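Local coordinates for uncharacterized protein (Nostoc punctiforme, PDB 2QDR), which is of unknown function but, with its double-stranded beta-helix fold of the cupin kind, may be a dioxygenase, at residues Arg41-Ala45 against Tyr53-Asp57; Ala223-His227 against Thr275-Gly279; Phe228-Met234 against Thr269-Thr275; Ile235-Asn239 against Val285-Leu289. All coordinates share one frame; numbering follows the deposited sequence.

From the N terminus, interaction 1 comes first and closes a loop of only seven residues, joining strand 41-42 of the eight-stranded sheet to edge strand 54-57 of the seven-stranded one. Interaction 2 spans 47 residues from strand 218-224 to the turn before strand 279-285; interaction 3 lies within that loop, pairing 228-229 and 233-236 with 268-275 and meeting its closing segment at the shared Thr275. Interaction 4 opens inside both spans and ends beyond them, crossing each, and ties the end of 233-236 to the loop after 279-285. Tyr53 and Phe55 of interaction 1 pack on Leu270 of interaction 3, while Leu270 also meets Gln236 of interaction 4.

Interaction 1: residues Arg41-Ala45 against Tyr53-Asp57; sequences RTAIA and YQFFD
Gln54 reaches across to Thr42, whose hydroxyl OG1 donates a hydrogen bond to the amide oxygen OE1 over 2.5 Å. The bond arrives off the axis of the amide C=O (134° at the oxygen) and tilted out of the carbonyl plane. Beyond CG, which stands beside the backbone N with chi1 -57°, the Gln54 chain is extended, and this length carries the amide over the gap between the two backbones, 7.9 Å from Thr42 CA to Gln54 CA. Carbon atoms gather round the same oxygen: CG1 of Ile44 lies 3.5 Å from Gln54 OE1, and CB of Ala45 is 3.8 Å from it. At Phe55 the side chain leaves the contact for Trp262 and Leu270, and what remains is its carbonyl, brushed by the tip of Ile44. Phe56 turns back toward 41-45. Branch atom CG2 of Ile44 makes an off-centre CH-pi contact with the Phe56 ring, 4.2 Å from its centroid and 30° from the ring normal. Further out on this ring, CB of Ala43 comes to 4.2 Å from CE2, and CB of Thr42 approaches CE1. The Phe56 ring also meets that of Tyr261. Gln54 and Phe56 are backbone-bonded to Tyr263 and Tyr261 of strand 260-264, whereas Arg41 pairs with Trp86 of the other sheet. The two sheets are therefore joined here through side chains, without a backbone hydrogen bond between the segments: the threonine bond satisfies the buried Gln54 amide oxygen among the carbons of Ile44 and Ala45 and fixes where the amide sits, while the Phe56 contacts are nondirectional packing.

Interaction 2: residues Ala223-His227 against Thr275-Gly279; sequences AILPH and TDDGG
Ile224 and Thr275 meet methyl to methyl, CG2 against CG2 at 3.8 Å, with their side chains crossing at a slant. In Thr275 the hydroxyl is placed anti to the backbone N (chi1 170°), which brings CG2 round to Ile224 and turns OG1 back into its own turn. There OG1 accepts from Gly278 N at 2.8 Å, an ST motif, and it is also hydrogen-bonded to Tyr248 O. Pro226 lays its ring along the turn, with CB 3.4 Å from Asp276 O and CG 3.6 Å from Asp277 O, so that one edge of the proline is lined by backbone carbonyls. His227 starts out away from the turn, and its backbone N gives Asp276 O a long, weak hydrogen bond of 3.3 Å. Its imidazole is held by another copy of the protein, the second subunit, where Lys208 and His132 bond to its two nitrogens. Asp276 forms a salt bridge with Lys131 of that subunit. Gly278 has no side chain, and Ile224 O lies 3.2 Å from its CA; its backbone angles (phi 89°, psi -171°) call for glycine, since a CB would be jammed against the preceding carbonyl and would also meet Ile224 O. Ile224 and Gly279 form an antiparallel hydrogen-bonded pair: Ile224 N to Gly279 O is 2.9 Å, and Gly279 N to Ile224 O is 3.0 Å. This pair lies at one end of neighbouring strands 218-224 and 279-285 in the seven-stranded sheet, flanked by 205-212 and 240-245; from there the chain runs on to strand 228-229, and the turn comes in from 268-275.

Interaction 3: residues Phe228-Met234 against Thr269-Thr275; sequences FDNKYQM and TLPRHIT
Asp229 and Arg272 form a salt bridge, with Arg272 NE donating to Asp229 OD1 at 3.0 Å on the syn lone pair of that oxygen and the carboxylate and guanidinium planes 38° apart. The same OD1 takes a second hydrogen bond, from Lys231 N at 3.1 Å, which arrives from above the carboxylate plane and closes an Asx turn. With Asp229 CG anti to the backbone N (chi1 -174°), one oxygen serves both donors. The other clear hydrogen bonds directly between the segments are backbone ones. Phe228 and Thr275 exchange a pair, Phe228 N to Thr275 O at 2.9 Å and Thr275 N to Phe228 O at 3.1 Å, and Asn230 N gives to His273 O at 3.1 Å. Where the strands diverge, a water lies within hydrogen-bonding distance of both Tyr232 O and Pro271 O. Pairing resumes, shifted by one residue, at selenomethionine Met234, whose N reaches Leu270 O at 2.8 Å, with Leu270 N returning a bond to Met234 O. His273 and Phe228 run side by side, CB of His273 at the ring edge, 3.8 Å from Phe228 CE2. His273 NE2 is covalently linked to an unidentified ligand, and Thr269 OG1 bonds to Trp127 of the fourth subunit, another copy of the protein. Strand 268-275 runs between 248-251 on one side and, on the other, 228-229 and 233-236, the latter paired in turn with 296-298.

Interaction 4: residues Ile235-Asn239 against Val285-Leu289; sequences IQPYN and VDRDL
An inverse gamma turn centred on Pro237 brings the chain to Arg287, which reaches in to bond the carbonyl of the turn's central residue. Arg287 NH1 donates to Pro237 O at 3.1 Å, within the carbonyl plane; the arginine is extended from CG to NE, with CG anti to the backbone N (chi1 -178°). Its NH2 also makes a weak hydrogen bond to Ser181 O of the fourth subunit, another copy of the protein. Asn239 and Asp286 are joined by three hydrogen bonds. OD1 accepts from Asn239 N at 3.0 Å, and OD2 from Asn239 ND2 at 3.1 Å, each donor coming on the syn side but about 30° out of the carboxylate plane. In return Asp286 N gives to Asn239 O at 3.2 Å. Tyr238, between Pro237 and Asn239 in the chain, has its ring packed on both faces: CD2 of Leu289 makes a CH-pi contact over one, 3.6 Å from the ring centroid, and CB of Gln236 is against the opposite face. CG1 of Val285 meets Tyr238 CD1 at 3.5 Å, and CB of Arg287 rests at 3.6 Å against Tyr238 CB. The contact lies at one end of neighbouring antiparallel strands 240-245 and 279-285, where the first segment arrives from strand 233-236 of the other sheet and the second leads toward 296-298, the neighbour of 233-236.

Interaction 1: residues Arg41-Ala45 against Tyr53-Asp57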
loop_
_atom_site.group_PDB
_atom_site.type_symbol
_atom_site.label_atom_id
_atom_site.label_comp_id
_atom_site.label_asym_id
_atom_site.label_seq_id
_atom_site.Cartn_x
_atom_site.Cartn_y
_atom_site.Cartn_z
ATOM N N ARG A 41 -36.967 25.371 -8.007
ATOM C CA ARG A 41 -38.175 25.426 -7.216
ATOM C C ARG A 41 -38.540 23.973 -6.914
ATOM O O ARG A 41 -38.483 23.157 -7.824
ATOM C CB ARG A 41 -39.278 26.079 -8.036
ATOM C CG ARG A 41 -40.595 26.395 -7.327
ATOM C CD ARG A 41 -41.591 26.880 -8.390
ATOM N NE ARG A 41 -42.900 27.374 -7.922
ATOM C CZ ARG A 41 -43.922 26.617 -7.484
ATOM N NH1 ARG A 41 -43.819 25.290 -7.349
ATOM N NH2 ARG A 41 -45.060 27.206 -7.121
ATOM N N THR A 42 -38.906 23.641 -5.682
ATOM C CA THR A 42 -39.298 22.267 -5.371
ATOM C C THR A 42 -40.810 22.105 -5.549
ATOM O O THR A 42 -41.533 23.079 -5.793
ATOM C CB THR A 42 -38.924 21.890 -3.949
ATOM O OG1 THR A 42 -39.677 22.698 -3.036
ATOM C CG2 THR A 42 -37.427 22.098 -3.729
ATOM N N ALA A 43 -41.269 20.861 -5.446
ATOM C CA ALA A 43 -42.685 20.527 -5.551
ATOM C C ALA A 43 -43.457 21.051 -4.350
ATOM O O ALA A 43 -44.629 21.349 -4.467
ATOM C CB ALA A 43 -42.878 19.024 -5.660
ATOM N N ILE A 44 -42.794 21.165 -3.205
ATOM C CA ILE A 44 -43.411 21.652 -1.966
ATOM C C ILE A 44 -43.222 23.157 -1.667
ATOM O O ILE A 44 -43.718 23.624 -0.642
ATOM C CB ILE A 44 -42.885 20.834 -0.729
ATOM C CG1 ILE A 44 -41.424 21.184 -0.354
ATOM C CG2 ILE A 44 -43.053 19.335 -0.981
ATOM C CD1 ILE A 44 -40.898 20.410 0.840
ATOM N N ALA A 45 -42.512 23.906 -2.519
ATOM C CA ALA A 45 -42.266 25.336 -2.274
ATOM C C ALA A 45 -42.704 26.208 -3.443
ATOM O O ALA A 45 -42.489 25.847 -4.595
ATOM C CB ALA A 45 -40.806 25.561 -1.984
ATOM N N TYR A 53 -32.169 23.380 2.622
ATOM C CA TYR A 53 -32.344 21.966 2.298
ATOM C C TYR A 53 -33.832 21.685 2.345
ATOM O O TYR A 53 -34.537 22.283 3.166
ATOM C CB TYR A 53 -31.597 21.041 3.276
ATOM C CG TYR A 53 -31.988 21.174 4.748
ATOM C CD1 TYR A 53 -33.084 20.496 5.273
ATOM C CD2 TYR A 53 -31.243 21.969 5.617
ATOM C CE1 TYR A 53 -33.443 20.632 6.607
ATOM C CE2 TYR A 53 -31.594 22.106 6.954
ATOM C CZ TYR A 53 -32.692 21.431 7.443
ATOM O OH TYR A 53 -33.046 21.551 8.766
ATOM N N GLN A 54 -34.324 20.835 1.445
ATOM C CA GLN A 54 -35.746 20.467 1.421
ATOM C C GLN A 54 -35.887 18.973 1.178
ATOM O O GLN A 54 -35.287 18.450 0.243
ATOM C CB GLN A 54 -36.516 21.214 0.348
ATOM C CG GLN A 54 -36.438 22.725 0.439
ATOM C CD GLN A 54 -37.350 23.401 -0.557
ATOM O OE1 GLN A 54 -38.418 22.890 -0.876
ATOM N NE2 GLN A 54 -36.960 24.578 -1.018
ATOM N N PHE A 55 -36.683 18.306 2.020
ATOM C CA PHE A 55 -36.922 16.879 1.929
ATOM C C PHE A 55 -38.411 16.603 1.807
ATOM O O PHE A 55 -39.209 17.242 2.493
ATOM C CB PHE A 55 -36.450 16.156 3.190
ATOM C CG PHE A 55 -35.093 16.574 3.688
ATOM C CD1 PHE A 55 -34.002 16.588 2.840
ATOM C CD2 PHE A 55 -34.879 16.816 5.051
ATOM C CE1 PHE A 55 -32.728 16.938 3.300
ATOM C CE2 PHE A 55 -33.601 17.151 5.537
ATOM C CZ PHE A 55 -32.525 17.216 4.651
ATOM N N PHE A 56 -38.791 15.642 0.965
ATOM C CA PHE A 56 -40.207 15.278 0.811
ATOM C C PHE A 56 -40.427 13.901 0.170
ATOM O O PHE A 56 -39.572 13.380 -0.552
ATOM C CB PHE A 56 -40.989 16.350 0.035
ATOM C CG PHE A 56 -40.432 16.669 -1.314
ATOM C CD1 PHE A 56 -39.492 17.682 -1.467
ATOM C CD2 PHE A 56 -40.874 15.989 -2.443
ATOM C CE1 PHE A 56 -38.989 18.001 -2.714
ATOM C CE2 PHE A 56 -40.371 16.301 -3.699
ATOM C CZ PHE A 56 -39.433 17.313 -3.837
ATOM N N ASP A 57 -41.596 13.337 0.464
ATOM C CA ASP A 57 -42.015 12.049 -0.029
ATOM C C ASP A 57 -42.556 12.272 -1.429
ATOM O O ASP A 57 -43.499 13.037 -1.601
ATOM C CB ASP A 57 -43.099 11.470 0.896
ATOM C CG ASP A 57 -43.517 10.039 0.545
ATOM O OD1 ASP A 57 -42.946 9.409 -0.373
ATOM O OD2 ASP A 57 -44.445 9.536 1.221
#

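Interaction 2: residues Ala223-His227 against Thr275-Gly279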
loop_
_atom_site.group_PDB
_atom_site.type_symbol
_atom_site.label_atom_id
_atom_site.label_comp_id
_atom_site.label_asym_id
_atom_site.label_seq_id
_atom_site.Cartn_x
_atom_site.Cartn_y
_atom_site.Cartn_z
ATOM N N ALA A 223 -24.033 3.880 -0.922
ATOM C CA ALA A 223 -24.461 2.801 -0.056
ATOM C C ALA A 223 -23.981 3.178 1.323
ATOM O O ALA A 223 -22.763 3.264 1.538
ATOM C CB ALA A 223 -23.870 1.480 -0.472
ATOM N N ILE A 224 -24.918 3.449 2.234
ATOM C CA ILE A 224 -24.577 3.799 3.607
ATOM C C ILE A 224 -24.706 2.526 4.404
ATOM O O ILE A 224 -25.755 1.880 4.370
ATOM C CB ILE A 224 -25.479 4.881 4.209
ATOM C CG1 ILE A 224 -25.382 6.164 3.362
ATOM C CG2 ILE A 224 -25.095 5.124 5.699
ATOM C CD1 ILE A 224 -26.209 7.323 3.855
ATOM N N LEU A 225 -23.643 2.162 5.113
ATOM C CA LEU A 225 -23.662 0.956 5.921
ATOM C C LEU A 225 -24.483 1.177 7.177
ATOM O O LEU A 225 -24.748 2.326 7.537
ATOM C CB LEU A 225 -22.237 0.557 6.324
ATOM C CG LEU A 225 -21.277 0.208 5.183
ATOM C CD1 LEU A 225 -19.867 -0.098 5.693
ATOM C CD2 LEU A 225 -21.809 -0.957 4.418
ATOM N N PRO A 226 -24.917 0.087 7.845
ATOM C CA PRO A 226 -25.655 0.243 9.106
ATOM C C PRO A 226 -24.833 0.966 10.195
ATOM O O PRO A 226 -23.655 1.225 10.008
ATOM C CB PRO A 226 -25.926 -1.204 9.531
ATOM C CG PRO A 226 -25.859 -1.988 8.299
ATOM C CD PRO A 226 -24.813 -1.337 7.464
ATOM N N HIS A 227 -25.462 1.286 11.317
ATOM C CA HIS A 227 -24.818 2.004 12.437
ATOM C C HIS A 227 -24.020 3.256 12.009
ATOM O O HIS A 227 -22.939 3.516 12.541
ATOM C CB HIS A 227 -23.889 1.092 13.271
ATOM C CG HIS A 227 -24.527 -0.176 13.734
ATOM N ND1 HIS A 227 -23.821 -1.351 13.876
ATOM C CD2 HIS A 227 -25.816 -0.479 14.001
ATOM C CE1 HIS A 227 -24.636 -2.306 14.284
ATOM N NE2 HIS A 227 -25.853 -1.803 14.367
ATOM N N THR A 275 -28.400 6.594 10.832
ATOM C CA THR A 275 -29.172 5.444 10.345
ATOM C C THR A 275 -28.604 4.139 10.898
ATOM O O THR A 275 -27.434 3.832 10.703
ATOM C CB THR A 275 -29.280 5.370 8.803
ATOM O OG1 THR A 275 -29.832 4.098 8.439
ATOM C CG2 THR A 275 -27.948 5.526 8.102
ATOM N N ASP A 276 -29.443 3.408 11.626
ATOM C CA ASP A 276 -29.059 2.135 12.212
ATOM C C ASP A 276 -29.157 1.005 11.195
ATOM O O ASP A 276 -28.500 -0.009 11.369
ATOM C CB ASP A 276 -29.933 1.812 13.429
ATOM C CG ASP A 276 -29.745 2.795 14.578
ATOM O OD1 ASP A 276 -28.665 3.420 14.710
ATOM O OD2 ASP A 276 -30.681 2.910 15.385
ATOM N N ASP A 277 -29.966 1.183 10.149
ATOM C CA ASP A 277 -30.178 0.169 9.105
ATOM C C ASP A 277 -29.334 0.355 7.847
ATOM O O ASP A 277 -29.001 -0.631 7.183
ATOM C CB ASP A 277 -31.666 0.152 8.689
ATOM C CG ASP A 277 -32.603 -0.274 9.823
ATOM O OD1 ASP A 277 -32.135 -0.560 10.950
ATOM O OD2 ASP A 277 -33.831 -0.299 9.589
ATOM N N GLY A 278 -29.011 1.602 7.506
ATOM C CA GLY A 278 -28.238 1.905 6.310
ATOM C C GLY A 278 -29.205 2.089 5.148
ATOM O O GLY A 278 -30.421 2.153 5.361
ATOM N N GLY A 279 -28.677 2.193 3.925
ATOM C CA GLY A 279 -29.525 2.361 2.745
ATOM C C GLY A 279 -28.791 2.607 1.442
ATOM O O GLY A 279 -27.569 2.744 1.431
#

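Interaction 3: residues Phe228-Met234 against Thr269-Thr275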
loop_
_atom_site.group_PDB
_atom_site.type_symbol
_atom_site.label_atom_id
_atom_site.label_comp_id
_atom_site.label_asym_id
_atom_site.label_seq_id
_atom_site.Cartn_x
_atom_site.Cartn_y
_atom_site.Cartn_z
ATOM N N PHE A 228 -24.562 4.011 11.060
ATOM C CA PHE A 228 -23.919 5.208 10.534
ATOM C C PHE A 228 -24.288 6.429 11.351
ATOM O O PHE A 228 -25.428 6.553 11.800
ATOM C CB PHE A 228 -24.318 5.410 9.059
ATOM C CG PHE A 228 -23.755 6.670 8.417
ATOM C CD1 PHE A 228 -22.443 6.714 7.963
ATOM C CD2 PHE A 228 -24.560 7.797 8.230
ATOM C CE1 PHE A 228 -21.937 7.863 7.362
ATOM C CE2 PHE A 228 -24.062 8.957 7.621
ATOM C CZ PHE A 228 -22.759 8.991 7.185
ATOM N N ASP A 229 -23.309 7.319 11.537
ATOM C CA ASP A 229 -23.485 8.564 12.261
ATOM C C ASP A 229 -22.382 9.541 11.831
ATOM O O ASP A 229 -21.251 9.423 12.283
ATOM C CB ASP A 229 -23.467 8.306 13.772
ATOM C CG ASP A 229 -23.798 9.548 14.596
ATOM O OD1 ASP A 229 -24.012 10.627 14.022
ATOM O OD2 ASP A 229 -23.869 9.430 15.834
ATOM N N ASN A 230 -22.713 10.522 10.985
ATOM C CA ASN A 230 -21.695 11.509 10.511
ATOM C C ASN A 230 -21.240 12.508 11.598
ATOM O O ASN A 230 -20.378 13.336 11.329
ATOM C CB ASN A 230 -22.122 12.241 9.219
ATOM C CG ASN A 230 -23.309 13.146 9.410
ATOM O OD1 ASN A 230 -23.785 13.384 10.526
ATOM N ND2 ASN A 230 -23.818 13.648 8.311
ATOM N N LYS A 231 -21.924 12.518 12.745
ATOM C CA LYS A 231 -21.567 13.315 13.945
ATOM C C LYS A 231 -21.846 14.804 13.935
ATOM O O LYS A 231 -22.290 15.318 14.955
ATOM C CB LYS A 231 -20.081 13.036 14.341
ATOM C CG LYS A 231 -19.866 11.548 14.673
ATOM C CD LYS A 231 -18.455 11.040 14.415
ATOM C CE LYS A 231 -18.441 9.499 14.455
ATOM N NZ LYS A 231 -17.150 8.919 14.016
ATOM N N TYR A 232 -21.624 15.491 12.811
ATOM C CA TYR A 232 -21.800 16.935 12.748
ATOM C C TYR A 232 -22.706 17.364 11.603
ATOM O O TYR A 232 -23.162 16.544 10.818
ATOM C CB TYR A 232 -20.420 17.562 12.550
ATOM C CG TYR A 232 -19.295 16.825 13.250
ATOM C CD1 TYR A 232 -19.184 16.823 14.637
ATOM C CD2 TYR A 232 -18.330 16.131 12.514
ATOM C CE1 TYR A 232 -18.154 16.131 15.273
ATOM C CE2 TYR A 232 -17.296 15.446 13.142
ATOM C CZ TYR A 232 -17.209 15.452 14.517
ATOM O OH TYR A 232 -16.175 14.775 15.136
ATOM N N GLN A 233 -22.974 18.663 11.523
ATOM C CA GLN A 233 -23.765 19.215 10.436
ATOM C C GLN A 233 -22.783 19.410 9.292
ATOM O O GLN A 233 -21.570 19.293 9.499
ATOM C CB GLN A 233 -24.426 20.544 10.799
ATOM C CG GLN A 233 -25.340 20.463 12.012
ATOM C CD GLN A 233 -26.053 21.770 12.315
ATOM O OE1 GLN A 233 -26.542 22.462 11.420
ATOM N NE2 GLN A 233 -26.158 22.085 13.594
HETATM N N MSE A 234 -23.294 19.700 8.096
HETATM C CA MSE A 234 -22.442 19.916 6.920
HETATM C C MSE A 234 -22.836 21.111 6.059
HETATM O O MSE A 234 -23.938 21.167 5.520
HETATM C CB MSE A 234 -22.453 18.697 6.014
HETATM C CG MSE A 234 -21.826 17.455 6.598
HETATM SE SE MSE A 234 -22.081 16.040 5.275
HETATM C CE MSE A 234 -21.585 14.614 6.236
ATOM N N THR A 269 -27.075 24.064 4.924
ATOM C CA THR A 269 -26.458 23.525 6.133
ATOM C C THR A 269 -27.225 22.266 6.519
ATOM O O THR A 269 -28.253 22.336 7.199
ATOM C CB THR A 269 -26.448 24.573 7.249
ATOM O OG1 THR A 269 -25.770 25.742 6.778
ATOM C CG2 THR A 269 -25.744 24.032 8.504
ATOM N N LEU A 270 -26.724 21.117 6.071
ATOM C CA LEU A 270 -27.393 19.839 6.329
ATOM C C LEU A 270 -27.215 19.329 7.754
ATOM O O LEU A 270 -26.085 19.269 8.240
ATOM C CB LEU A 270 -26.943 18.751 5.335
ATOM C CG LEU A 270 -27.605 18.814 3.946
ATOM C CD1 LEU A 270 -29.071 18.328 3.985
ATOM C CD2 LEU A 270 -27.528 20.209 3.291
ATOM N N PRO A 271 -28.329 18.955 8.428
ATOM C CA PRO A 271 -28.209 18.418 9.787
ATOM C C PRO A 271 -27.466 17.091 9.869
ATOM O O PRO A 271 -27.083 16.521 8.855
ATOM C CB PRO A 271 -29.672 18.186 10.207
ATOM C CG PRO A 271 -30.495 19.019 9.292
ATOM C CD PRO A 271 -29.748 19.052 8.015
ATOM N N ARG A 272 -27.289 16.612 11.090
ATOM C CA ARG A 272 -26.601 15.365 11.353
ATOM C C ARG A 272 -27.358 14.208 10.715
ATOM O O ARG A 272 -28.580 14.200 10.740
ATOM C CB ARG A 272 -26.522 15.177 12.857
ATOM C CG ARG A 272 -25.715 14.015 13.376
ATOM C CD ARG A 272 -25.773 14.029 14.908
ATOM N NE ARG A 272 -24.760 13.179 15.512
ATOM C CZ ARG A 272 -24.538 13.023 16.822
ATOM N NH1 ARG A 272 -25.275 13.641 17.740
ATOM N NH2 ARG A 272 -23.563 12.223 17.225
ATOM N N HIS A 273 -26.623 13.261 10.134
ATOM C CA HIS A 273 -27.170 12.077 9.480
ATOM C C HIS A 273 -26.972 10.857 10.350
ATOM O O HIS A 273 -25.842 10.578 10.759
ATOM C CB HIS A 273 -26.471 11.788 8.167
ATOM C CG HIS A 273 -26.786 12.750 7.066
ATOM N ND1 HIS A 273 -26.429 14.083 7.095
ATOM C CD2 HIS A 273 -27.338 12.537 5.847
ATOM C CE1 HIS A 273 -26.799 14.662 5.965
ATOM N NE2 HIS A 273 -27.344 13.743 5.187
ATOM N N ILE A 274 -28.052 10.128 10.634
ATOM C CA ILE A 274 -27.971 8.910 11.447
ATOM C C ILE A 274 -28.884 7.837 10.852
ATOM O O ILE A 274 -29.987 8.136 10.409
ATOM C CB ILE A 274 -28.327 9.136 12.953
ATOM C CG1 ILE A 274 -27.579 10.352 13.548
ATOM C CG2 ILE A 274 -28.048 7.845 13.774
ATOM C CD1 ILE A 274 -27.835 10.637 15.051
ATOM N N THR A 275 -28.400 6.594 10.832
ATOM C CA THR A 275 -29.172 5.444 10.345
ATOM C C THR A 275 -28.604 4.139 10.898
ATOM O O THR A 275 -27.434 3.832 10.703
ATOM C CB THR A 275 -29.280 5.370 8.803
ATOM O OG1 THR A 275 -29.832 4.098 8.439
ATOM C CG2 THR A 275 -27.948 5.526 8.102
HETATM O O HOH W 1 -24.496 16.419 8.484
#

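Interaction 4: residues Ile235-Asn239 against Val285-Leu289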
loop_
_atom_site.group_PDB
_atom_site.type_symbol
_atom_site.label_atom_id
_atom_site.label_comp_id
_atom_site.label_asym_id
_atom_site.label_seq_id
_atom_site.Cartn_x
_atom_site.Cartn_y
_atom_site.Cartn_z
ATOM N N ILE A 235 -21.908 22.047 5.921
ATOM C CA ILE A 235 -22.106 23.210 5.085
ATOM C C ILE A 235 -21.689 22.692 3.700
ATOM O O ILE A 235 -20.549 22.250 3.504
ATOM C CB ILE A 235 -21.301 24.416 5.567
ATOM C CG1 ILE A 235 -21.716 24.771 7.003
ATOM C CG2 ILE A 235 -21.501 25.591 4.596
ATOM C CD1 ILE A 235 -20.830 25.765 7.692
ATOM N N GLN A 236 -22.639 22.697 2.770
ATOM C CA GLN A 236 -22.436 22.183 1.423
ATOM C C GLN A 236 -22.398 23.287 0.365
ATOM O O GLN A 236 -23.447 23.636 -0.179
ATOM C CB GLN A 236 -23.547 21.167 1.105
ATOM C CG GLN A 236 -23.482 19.912 1.989
ATOM C CD GLN A 236 -24.492 18.819 1.612
ATOM O OE1 GLN A 236 -25.301 18.980 0.701
ATOM N NE2 GLN A 236 -24.442 17.698 2.327
ATOM N N PRO A 237 -21.208 23.859 0.064
ATOM C CA PRO A 237 -21.092 24.910 -0.973
ATOM C C PRO A 237 -21.223 24.374 -2.417
ATOM O O PRO A 237 -20.339 24.573 -3.242
ATOM C CB PRO A 237 -19.692 25.486 -0.698
ATOM C CG PRO A 237 -18.943 24.330 -0.254
ATOM C CD PRO A 237 -19.903 23.652 0.707
ATOM N N TYR A 238 -22.353 23.742 -2.720
ATOM C CA TYR A 238 -22.605 23.144 -4.021
ATOM C C TYR A 238 -24.050 22.676 -4.083
ATOM O O TYR A 238 -24.696 22.573 -3.043
ATOM C CB TYR A 238 -21.655 21.955 -4.259
ATOM C CG TYR A 238 -21.681 20.910 -3.149
ATOM C CD1 TYR A 238 -22.576 19.841 -3.192
ATOM C CD2 TYR A 238 -20.823 20.993 -2.058
ATOM C CE1 TYR A 238 -22.609 18.890 -2.186
ATOM C CE2 TYR A 238 -20.855 20.038 -1.046
ATOM C CZ TYR A 238 -21.745 18.988 -1.118
ATOM O OH TYR A 238 -21.778 18.041 -0.120
ATOM N N ASN A 239 -24.556 22.407 -5.285
ATOM C CA ASN A 239 -25.922 21.908 -5.447
ATOM C C ASN A 239 -25.898 20.396 -5.434
ATOM O O ASN A 239 -25.003 19.792 -6.027
ATOM C CB ASN A 239 -26.562 22.385 -6.742
ATOM C CG ASN A 239 -26.734 23.880 -6.797
ATOM O OD1 ASN A 239 -27.243 24.497 -5.865
ATOM N ND2 ASN A 239 -26.368 24.468 -7.931
ATOM N N VAL A 285 -24.532 15.530 -7.851
ATOM C CA VAL A 285 -23.842 16.742 -7.346
ATOM C C VAL A 285 -23.102 17.471 -8.461
ATOM O O VAL A 285 -22.386 16.830 -9.217
ATOM C CB VAL A 285 -22.836 16.348 -6.212
ATOM C CG1 VAL A 285 -22.037 17.539 -5.707
ATOM C CG2 VAL A 285 -23.559 15.706 -5.050
ATOM N N ASP A 286 -23.212 18.805 -8.518
ATOM C CA ASP A 286 -22.584 19.615 -9.600
ATOM C C ASP A 286 -21.218 20.243 -9.258
ATOM O O ASP A 286 -20.854 21.276 -9.825
ATOM C CB ASP A 286 -23.567 20.702 -10.106
ATOM C CG ASP A 286 -23.772 21.879 -9.129
ATOM O OD1 ASP A 286 -23.389 21.818 -7.941
ATOM O OD2 ASP A 286 -24.332 22.902 -9.586
ATOM N N ARG A 287 -20.455 19.612 -8.370
ATOM C CA ARG A 287 -19.141 20.126 -7.981
ATOM C C ARG A 287 -18.228 18.994 -7.556
ATOM O O ARG A 287 -18.697 17.991 -7.039
ATOM C CB ARG A 287 -19.269 21.135 -6.834
ATOM C CG ARG A 287 -17.935 21.736 -6.409
ATOM C CD ARG A 287 -18.061 22.867 -5.448
ATOM N NE ARG A 287 -16.758 23.496 -5.277
ATOM C CZ ARG A 287 -16.518 24.665 -4.680
ATOM N NH1 ARG A 287 -17.496 25.414 -4.179
ATOM N NH2 ARG A 287 -15.264 25.108 -4.615
ATOM N N ASP A 288 -16.926 19.171 -7.783
ATOM C CA ASP A 288 -15.914 18.202 -7.407
ATOM C C ASP A 288 -15.675 18.337 -5.914
ATOM O O ASP A 288 -15.127 19.355 -5.465
ATOM C CB ASP A 288 -14.620 18.469 -8.180
ATOM C CG ASP A 288 -13.507 17.466 -7.873
ATOM O OD1 ASP A 288 -13.726 16.449 -7.178
ATOM O OD2 ASP A 288 -12.382 17.699 -8.344
ATOM N N LEU A 289 -16.036 17.306 -5.147
ATOM C CA LEU A 289 -15.858 17.332 -3.687
ATOM C C LEU A 289 -14.520 16.755 -3.190
ATOM O O LEU A 289 -14.381 16.498 -1.994
ATOM C CB LEU A 289 -17.027 16.618 -3.001
ATOM C CG LEU A 289 -18.440 17.027 -3.442
ATOM C CD1 LEU A 289 -19.474 16.359 -2.532
ATOM C CD2 LEU A 289 -18.644 18.525 -3.436
#